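Local coordinates for synaptotagmin-4 (Rattus norvegicus, PDB 1W15), which takes part in the mobility of neuronal dense core vesicles through its interaction with KIF1A and in dendrite formation by melanocytes, at residues Leu50-Ala62 against Lys68-Phe82. Numbering follows the deposited sequence.
Sequences LSDPYVKVNLYHA and KKKTHVKKCTPNAVF. With CA (calcium ion), chain B.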
ATOM      1  N   LEU A  50      -6.389 -27.464  -2.001  1.00 51.63           N
ATOM      2  CA  LEU A  50      -5.797 -26.117  -1.966  1.00 52.73           C
ATOM      3  C   LEU A  50      -5.272 -25.727  -0.577  1.00 51.38           C
ATOM      4  O   LEU A  50      -5.773 -26.165   0.463  1.00 52.46           O
ATOM      5  CB  LEU A  50      -6.775 -25.062  -2.508  1.00 53.14           C
ATOM      6  CG  LEU A  50      -6.938 -24.972  -4.031  1.00 55.17           C
ATOM      7  CD1 LEU A  50      -8.223 -24.245  -4.420  1.00 56.70           C
ATOM      8  CD2 LEU A  50      -5.734 -24.264  -4.631  1.00 57.00           C
ATOM      9  N   SER A  51      -4.234 -24.918  -0.574  1.00 50.22           N
ATOM     10  CA  SER A  51      -3.588 -24.573   0.666  1.00 48.43           C
ATOM     11  C   SER A  51      -4.305 -23.362   1.272  1.00 46.31           C
ATOM     12  O   SER A  51      -5.131 -22.716   0.603  1.00 45.66           O
ATOM     13  CB  SER A  51      -2.097 -24.344   0.429  1.00 47.74           C
ATOM     14  OG  SER A  51      -1.873 -23.115  -0.279  1.00 53.28           O
ATOM     15  N   ASP A  52      -4.000 -23.094   2.540  1.00 43.51           N
ATOM     16  CA  ASP A  52      -4.505 -21.936   3.288  1.00 40.96           C
ATOM     17  C   ASP A  52      -3.292 -21.123   3.668  1.00 38.85           C
ATOM     18  O   ASP A  52      -2.816 -21.267   4.800  1.00 37.31           O
ATOM     19  CB  ASP A  52      -5.212 -22.426   4.553  1.00 39.85           C
ATOM     20  CG  ASP A  52      -6.334 -23.375   4.229  1.00 43.48           C
ATOM     21  OD1 ASP A  52      -7.223 -22.995   3.457  1.00 43.84           O
ATOM     22  OD2 ASP A  52      -6.400 -24.530   4.671  1.00 45.73           O
ATOM     23  N   PRO A  53      -2.739 -20.339   2.722  1.00 36.80           N
ATOM     24  CA  PRO A  53      -1.440 -19.701   2.952  1.00 36.70           C
ATOM     25  C   PRO A  53      -1.399 -18.523   3.921  1.00 35.01           C
ATOM     26  O   PRO A  53      -2.336 -17.740   3.979  1.00 35.59           O
ATOM     27  CB  PRO A  53      -0.997 -19.243   1.552  1.00 36.12           C
ATOM     28  CG  PRO A  53      -2.324 -19.095   0.764  1.00 37.46           C
ATOM     29  CD  PRO A  53      -3.252 -20.098   1.357  1.00 36.29           C
ATOM     30  N   TYR A  54      -0.308 -18.432   4.664  1.00 33.04           N
ATOM     31  CA  TYR A  54       0.084 -17.187   5.343  1.00 34.21           C
ATOM     32  C   TYR A  54       1.586 -17.057   5.163  1.00 34.51           C
ATOM     33  O   TYR A  54       2.250 -17.998   4.705  1.00 36.16           O
ATOM     34  CB  TYR A  54      -0.281 -17.196   6.828  1.00 34.16           C
ATOM     35  CG  TYR A  54       0.395 -18.247   7.683  1.00 35.78           C
ATOM     36  CD1 TYR A  54      -0.024 -19.588   7.655  1.00 34.25           C
ATOM     37  CD2 TYR A  54       1.442 -17.895   8.530  1.00 37.39           C
ATOM     38  CE1 TYR A  54       0.590 -20.552   8.465  1.00 36.88           C
ATOM     39  CE2 TYR A  54       2.096 -18.855   9.340  1.00 37.82           C
ATOM     40  CZ  TYR A  54       1.675 -20.155   9.284  1.00 38.03           C
ATOM     41  OH  TYR A  54       2.310 -21.059  10.078  1.00 36.52           O
ATOM     42  N   VAL A  55       2.135 -15.904   5.522  1.00 34.69           N
ATOM     43  CA  VAL A  55       3.544 -15.703   5.331  1.00 34.81           C
ATOM     44  C   VAL A  55       4.174 -15.261   6.641  1.00 36.13           C
ATOM     45  O   VAL A  55       3.687 -14.331   7.321  1.00 36.54           O
ATOM     46  CB  VAL A  55       3.798 -14.601   4.247  1.00 35.85           C
ATOM     47  CG1 VAL A  55       5.317 -14.355   4.087  1.00 33.86           C
ATOM     48  CG2 VAL A  55       3.141 -15.038   2.942  1.00 34.19           C
ATOM     49  N   LYS A  56       5.276 -15.910   6.974  1.00 35.84           N
ATOM     50  CA  LYS A  56       6.064 -15.562   8.132  1.00 36.46           C
ATOM     51  C   LYS A  56       7.313 -14.875   7.632  1.00 36.85           C
ATOM     52  O   LYS A  56       7.902 -15.312   6.634  1.00 36.91           O
ATOM     53  CB  LYS A  56       6.479 -16.857   8.857  1.00 37.39           C
ATOM     54  CG  LYS A  56       7.272 -16.570  10.097  1.00 39.86           C
ATOM     55  CD  LYS A  56       6.885 -17.525  11.163  1.00 48.99           C
ATOM     56  CE  LYS A  56       7.706 -17.286  12.396  1.00 48.33           C
ATOM     57  NZ  LYS A  56       7.510 -18.447  13.257  1.00 45.36           N
ATOM     58  N   VAL A  57       7.709 -13.814   8.326  1.00 35.91           N
ATOM     59  CA  VAL A  57       8.836 -12.991   7.927  1.00 35.83           C
ATOM     60  C   VAL A  57       9.832 -12.957   9.113  1.00 35.52           C
ATOM     61  O   VAL A  57       9.492 -12.481  10.200  1.00 36.31           O
ATOM     62  CB  VAL A  57       8.416 -11.551   7.545  1.00 36.18           C
ATOM     63  CG1 VAL A  57       9.644 -10.760   6.970  1.00 37.01           C
ATOM     64  CG2 VAL A  57       7.253 -11.541   6.504  1.00 34.79           C
ATOM     65  N   ASN A  58      11.046 -13.462   8.911  1.00 35.08           N
ATOM     66  CA  ASN A  58      12.076 -13.461   9.966  1.00 34.22           C
ATOM     67  C   ASN A  58      13.161 -12.476   9.563  1.00 34.90           C
ATOM     68  O   ASN A  58      13.577 -12.488   8.418  1.00 36.96           O
ATOM     69  CB  ASN A  58      12.676 -14.874  10.139  1.00 34.12           C
ATOM     70  CG  ASN A  58      11.683 -15.862  10.721  1.00 35.67           C
ATOM     71  OD1 ASN A  58      10.928 -15.500  11.620  1.00 36.24           O
ATOM     72  ND2 ASN A  58      11.665 -17.117  10.220  1.00 36.58           N
ATOM     73  N   LEU A  59      13.669 -11.693  10.516  1.00 33.58           N
ATOM     74  CA  LEU A  59      14.747 -10.745  10.256  1.00 34.10           C
ATOM     75  C   LEU A  59      15.974 -11.246  10.999  1.00 35.50           C
ATOM     76  O   LEU A  59      15.875 -11.576  12.183  1.00 34.09           O
ATOM     77  CB  LEU A  59      14.357  -9.382  10.832  1.00 34.13           C
ATOM     78  CG  LEU A  59      15.345  -8.247  10.569  1.00 35.34           C
ATOM     79  CD1 LEU A  59      15.261  -7.807   9.135  1.00 35.21           C
ATOM     80  CD2 LEU A  59      15.084  -7.074  11.496  1.00 34.79           C
ATOM     81  N   TYR A  60      17.118 -11.311  10.298  1.00 36.41           N
ATOM     82  CA  TYR A  60      18.368 -11.858  10.870  1.00 37.09           C
ATOM     83  C   TYR A  60      19.406 -10.763  10.860  1.00 39.31           C
ATOM     84  O   TYR A  60      19.539 -10.051   9.852  1.00 37.90           O
ATOM     85  CB  TYR A  60      18.897 -12.979  10.003  1.00 37.07           C
ATOM     86  CG  TYR A  60      17.992 -14.191  10.083  1.00 38.12           C
ATOM     87  CD1 TYR A  60      18.118 -15.100  11.152  1.00 39.20           C
ATOM     88  CD2 TYR A  60      16.994 -14.404   9.120  1.00 37.98           C
ATOM     89  CE1 TYR A  60      17.256 -16.223  11.278  1.00 39.37           C
ATOM     90  CE2 TYR A  60      16.161 -15.529   9.217  1.00 35.79           C
ATOM     91  CZ  TYR A  60      16.294 -16.425  10.304  1.00 37.79           C
ATOM     92  OH  TYR A  60      15.439 -17.527  10.397  1.00 39.45           O
ATOM     93  N   HIS A  61      20.153 -10.674  11.952  1.00 41.14           N
ATOM     94  CA  HIS A  61      21.413  -9.888  11.976  1.00 42.72           C
ATOM     95  C   HIS A  61      22.582 -10.871  12.057  1.00 43.93           C
ATOM     96  O   HIS A  61      22.775 -11.533  13.072  1.00 43.99           O
ATOM     97  CB  HIS A  61      21.380  -8.965  13.175  1.00 43.07           C
ATOM     98  CG  HIS A  61      22.527  -8.000  13.222  1.00 47.15           C
ATOM     99  ND1 HIS A  61      22.794  -7.219  14.330  1.00 49.58           N
ATOM    100  CD2 HIS A  61      23.468  -7.685  12.298  1.00 49.94           C
ATOM    101  CE1 HIS A  61      23.854  -6.468  14.083  1.00 51.64           C
ATOM    102  NE2 HIS A  61      24.282  -6.733  12.860  1.00 49.74           N
ATOM    103  N   ALA A  62      23.314 -10.994  10.963  1.00 45.25           N
ATOM    104  CA  ALA A  62      24.239 -12.094  10.767  1.00 47.91           C
ATOM    105  C   ALA A  62      23.382 -13.381  10.842  1.00 48.96           C
ATOM    106  O   ALA A  62      22.460 -13.583  10.018  1.00 49.21           O
ATOM    107  CB  ALA A  62      25.361 -12.062  11.834  1.00 47.59           C
ATOM    108  N   LYS A  68      10.504 -11.193  14.238  1.00 37.60           N
ATOM    109  CA  LYS A  68       9.663 -12.043  13.397  1.00 39.20           C
ATOM    110  C   LYS A  68       8.263 -11.413  13.273  1.00 39.14           C
ATOM    111  O   LYS A  68       7.809 -10.745  14.214  1.00 39.41           O
ATOM    112  CB  LYS A  68       9.582 -13.496  13.944  1.00 38.54           C
ATOM    113  CG  LYS A  68       9.021 -13.580  15.343  1.00 43.05           C
ATOM    114  CD  LYS A  68       8.892 -15.010  15.882  1.00 47.85           C
ATOM    115  CE  LYS A  68       8.089 -14.992  17.194  1.00 51.30           C
ATOM    116  NZ  LYS A  68       7.779 -16.386  17.692  1.00 56.21           N
ATOM    117  N   LYS A  69       7.589 -11.644  12.149  1.00 38.87           N
ATOM    118  CA  LYS A  69       6.231 -11.140  11.904  1.00 38.76           C
ATOM    119  C   LYS A  69       5.498 -12.221  11.169  1.00 38.83           C
ATOM    120  O   LYS A  69       6.119 -13.107  10.600  1.00 38.94           O
ATOM    121  CB  LYS A  69       6.282  -9.915  10.971  1.00 38.86           C
ATOM    122  CG  LYS A  69       7.227  -8.779  11.424  1.00 38.86           C
ATOM    123  CD  LYS A  69       6.721  -7.982  12.603  1.00 40.93           C
ATOM    124  CE  LYS A  69       7.714  -6.838  12.870  1.00 41.39           C
ATOM    125  NZ  LYS A  69       7.260  -6.151  14.069  1.00 44.46           N
ATOM    126  N   LYS A  70       4.177 -12.162  11.157  1.00 38.85           N
ATOM    127  CA  LYS A  70       3.420 -13.054  10.294  1.00 39.72           C
ATOM    128  C   LYS A  70       2.134 -12.417   9.845  1.00 39.13           C
ATOM    129  O   LYS A  70       1.609 -11.522  10.550  1.00 39.84           O
ATOM    130  CB  LYS A  70       3.217 -14.429  10.914  1.00 41.41           C
ATOM    131  CG  LYS A  70       2.178 -14.569  11.898  1.00 43.15           C
ATOM    132  CD  LYS A  70       2.272 -16.005  12.450  1.00 50.55           C
ATOM    133  CE  LYS A  70       1.415 -16.114  13.708  1.00 55.65           C
ATOM    134  NZ  LYS A  70       1.712 -17.405  14.452  1.00 61.86           N
ATOM    135  N   THR A  71       1.681 -12.804   8.649  1.00 37.62           N
ATOM    136  CA  THR A  71       0.435 -12.301   8.108  1.00 37.57           C
ATOM    137  C   THR A  71      -0.703 -13.130   8.594  1.00 39.76           C
ATOM    138  O   THR A  71      -0.503 -14.194   9.177  1.00 38.39           O
ATOM    139  CB  THR A  71       0.404 -12.339   6.544  1.00 37.82           C
ATOM    140  OG1 THR A  71       0.284 -13.713   6.109  1.00 36.77           O
ATOM    141  CG2 THR A  71       1.707 -11.782   5.899  1.00 35.05           C
ATOM    142  N   HIS A  72      -1.903 -12.650   8.290  1.00 41.56           N
ATOM    143  CA  HIS A  72      -3.138 -13.425   8.438  1.00 43.44           C
ATOM    144  C   HIS A  72      -3.156 -14.509   7.400  1.00 43.85           C
ATOM    145  O   HIS A  72      -2.383 -14.487   6.424  1.00 42.54           O
ATOM    146  CB  HIS A  72      -4.352 -12.527   8.230  1.00 44.70           C
ATOM    147  CG  HIS A  72      -4.504 -11.493   9.296  1.00 51.19           C
ATOM    148  ND1 HIS A  72      -5.286 -11.693  10.421  1.00 54.54           N
ATOM    149  CD2 HIS A  72      -3.924 -10.276   9.450  1.00 53.27           C
ATOM    150  CE1 HIS A  72      -5.222 -10.619  11.192  1.00 57.48           C
ATOM    151  NE2 HIS A  72      -4.400  -9.746  10.627  1.00 58.56           N
ATOM    152  N   VAL A  73      -4.014 -15.487   7.622  1.00 43.72           N
ATOM    153  CA  VAL A  73      -4.052 -16.549   6.622  1.00 46.48           C
ATOM    154  C   VAL A  73      -5.210 -16.344   5.643  1.00 48.87           C
ATOM    155  O   VAL A  73      -6.307 -15.953   6.011  1.00 48.79           O
ATOM    156  CB  VAL A  73      -4.154 -17.927   7.285  1.00 46.55           C
ATOM    157  CG1 VAL A  73      -4.349 -17.786   8.788  1.00 43.90           C
ATOM    158  CG2 VAL A  73      -5.299 -18.733   6.695  1.00 43.41           C
ATOM    159  N   LYS A  74      -4.915 -16.648   4.376  1.00 51.07           N
ATOM    160  CA  LYS A  74      -5.945 -16.668   3.337  1.00 54.92           C
ATOM    161  C   LYS A  74      -6.387 -18.127   3.118  1.00 57.28           C
ATOM    162  O   LYS A  74      -5.549 -19.015   3.016  1.00 57.84           O
ATOM    163  CB  LYS A  74      -5.392 -15.992   2.092  1.00 55.21           C
ATOM    164  CG  LYS A  74      -5.013 -14.520   2.367  1.00 55.24           C
ATOM    165  CD  LYS A  74      -6.257 -13.769   2.897  1.00 60.83           C
ATOM    166  CE  LYS A  74      -6.091 -12.239   3.036  1.00 61.18           C
ATOM    167  NZ  LYS A  74      -5.537 -11.841   4.367  1.00 61.11           N
ATOM    168  N   LYS A  75      -7.691 -18.397   3.114  1.00 59.94           N
ATOM    169  CA  LYS A  75      -8.182 -19.800   3.079  1.00 62.00           C
ATOM    170  C   LYS A  75      -8.322 -20.412   1.664  1.00 62.74           C
ATOM    171  O   LYS A  75      -8.851 -19.764   0.741  1.00 62.80           O
ATOM    172  CB  LYS A  75      -9.515 -19.924   3.830  1.00 62.55           C
ATOM    173  CG  LYS A  75      -9.384 -19.830   5.355  1.00 65.62           C
ATOM    174  CD  LYS A  75     -10.801 -19.738   5.989  1.00 70.19           C
ATOM    175  CE  LYS A  75     -10.889 -20.460   7.341  1.00 70.59           C
ATOM    176  NZ  LYS A  75     -12.296 -20.455   7.861  1.00 72.57           N
ATOM    177  N   CYS A  76      -7.833 -21.650   1.517  1.00 63.13           N
ATOM    178  CA  CYS A  76      -8.079 -22.516   0.348  1.00 63.76           C
ATOM    179  C   CYS A  76      -7.913 -21.838  -1.035  1.00 63.27           C
ATOM    180  O   CYS A  76      -8.903 -21.643  -1.783  1.00 63.10           O
ATOM    181  CB  CYS A  76      -9.460 -23.166   0.479  1.00 63.91           C
ATOM    182  SG  CYS A  76      -9.804 -24.456  -0.743  1.00 68.71           S
ATOM    183  N   THR A  77      -6.665 -21.510  -1.375  1.00 62.19           N
ATOM    184  CA  THR A  77      -6.360 -20.752  -2.594  1.00 61.48           C
ATOM    185  C   THR A  77      -4.853 -20.800  -3.035  1.00 60.99           C
ATOM    186  O   THR A  77      -3.945 -20.652  -2.195  1.00 60.77           O
ATOM    187  CB  THR A  77      -6.917 -19.261  -2.453  1.00 61.73           C
ATOM    188  OG1 THR A  77      -6.548 -18.465  -3.595  1.00 61.09           O
ATOM    189  CG2 THR A  77      -6.323 -18.527  -1.208  1.00 59.77           C
ATOM    190  N   PRO A  78      -4.599 -20.949  -4.353  1.00 60.19           N
ATOM    191  CA  PRO A  78      -3.210 -20.940  -4.876  1.00 58.63           C
ATOM    192  C   PRO A  78      -2.700 -19.504  -5.141  1.00 56.59           C
ATOM    193  O   PRO A  78      -1.560 -19.331  -5.573  1.00 53.75           O
ATOM    194  CB  PRO A  78      -3.336 -21.714  -6.204  1.00 58.82           C
ATOM    195  CG  PRO A  78      -4.768 -21.354  -6.722  1.00 59.42           C
ATOM    196  CD  PRO A  78      -5.589 -21.076  -5.458  1.00 60.23           C
ATOM    197  N   ASN A  79      -3.583 -18.515  -4.922  1.00 55.96           N
ATOM    198  CA  ASN A  79      -3.291 -17.056  -5.061  1.00 55.18           C
ATOM    199  C   ASN A  79      -4.034 -16.201  -3.991  1.00 53.73           C
ATOM    200  O   ASN A  79      -5.270 -16.276  -3.828  1.00 54.31           O
ATOM    201  CB  ASN A  79      -3.551 -16.515  -6.497  1.00 55.35           C
ATOM    202  CG  ASN A  79      -3.568 -17.629  -7.565  1.00 57.40           C
ATOM    203  OD1 ASN A  79      -2.624 -17.798  -8.392  1.00 54.13           O
ATOM    204  ND2 ASN A  79      -4.653 -18.425  -7.532  1.00 60.46           N
ATOM    205  N   ALA A  80      -3.279 -15.345  -3.322  1.00 50.68           N
ATOM    206  CA  ALA A  80      -3.694 -14.760  -2.057  1.00 48.10           C
ATOM    207  C   ALA A  80      -3.159 -13.352  -2.021  1.00 46.75           C
ATOM    208  O   ALA A  80      -1.970 -13.170  -2.289  1.00 45.92           O
ATOM    209  CB  ALA A  80      -3.073 -15.577  -0.907  1.00 48.50           C
ATOM    210  N   VAL A  81      -4.018 -12.367  -1.745  1.00 44.09           N
ATOM    211  CA  VAL A  81      -3.595 -10.992  -1.531  1.00 43.18           C
ATOM    212  C   VAL A  81      -3.449 -10.815  -0.013  1.00 42.81           C
ATOM    213  O   VAL A  81      -4.413 -11.044   0.744  1.00 42.54           O
ATOM    214  CB  VAL A  81      -4.617 -10.011  -2.116  1.00 43.04           C
ATOM    215  CG1 VAL A  81      -4.164  -8.573  -1.934  1.00 41.71           C
ATOM    216  CG2 VAL A  81      -4.828 -10.295  -3.614  1.00 43.10           C
ATOM    217  N   PHE A  82      -2.238 -10.495   0.450  1.00 40.05           N
ATOM    218  CA  PHE A  82      -2.010 -10.312   1.891  1.00 39.10           C
ATOM    219  C   PHE A  82      -2.029  -8.826   2.247  1.00 39.32           C
ATOM    220  O   PHE A  82      -2.663  -8.460   3.225  1.00 39.87           O
ATOM    221  CB  PHE A  82      -0.676 -10.916   2.326  1.00 38.36           C
ATOM    222  CG  PHE A  82      -0.619 -12.391   2.136  1.00 40.39           C
ATOM    223  CD1 PHE A  82      -1.293 -13.245   3.009  1.00 40.04           C
ATOM    224  CD2 PHE A  82       0.092 -12.934   1.062  1.00 40.12           C
ATOM    225  CE1 PHE A  82      -1.248 -14.636   2.818  1.00 39.44           C
ATOM    226  CE2 PHE A  82       0.122 -14.346   0.860  1.00 41.57           C
ATOM    227  CZ  PHE A  82      -0.554 -15.179   1.726  1.00 38.41           C
TER
HETATM  228 CA    CA B1001      -4.551 -26.175   4.962  1.00 70.74          CA
HETATM  229  O   HOH W   1       3.256 -19.794  12.732  1.00 68.64           O
HETATM  230  O   HOH W   2       5.778 -17.454  15.193  1.00 59.62           O
HETATM  231  O   HOH W   3      -6.213 -28.322   4.538  1.00 73.34           O
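Val-57 and Lys-69 exchange two backbone bonds, Val-57 N to Lys-69 O at 2.9 Å and Lys-69 N to Val-57 O at 2.8 Å, as a hydrogen-bonded antiparallel pair in the hairpin of strands 53-61 and 64-70 of this C2B domain. Thr-71 N still donates to Val-55 O (2.8 Å), but Val-55 N returns its bond to the hydroxyl, Thr-71 OG1, at 2.9 Å. Set between its own backbone N and carbonyl carbon (chi1 72°), that oxygen also donates to His-72 O. A valine here would probably leave Val-55 N without its acceptor and His-72 O without this donor. Farther on, Lys-74 N hydrogen-bonds to Pro-53 O and Thr-77 N to Ser-51 O, while Asp-52 OD2 binds calcium at 2.5 Å together with Asp-106, Ser-107 and Glu-108. Methyl CG2 of Val-55 sits over one face of the Phe-82 ring, 4.1 Å from its centroid, and Pro-53 O lies at the ring edge. On the face opposite Val-57, one water accepts from Lys-56 NZ and, weakly, Lys-68 NZ, like charges 4.9 Å apart. Backbone bonds, regular at Val-57, thus continue singly toward the bound calcium, while Lys-68, Lys-69 and Lys-70 are consistent with the polybasic strand of related C2B domains.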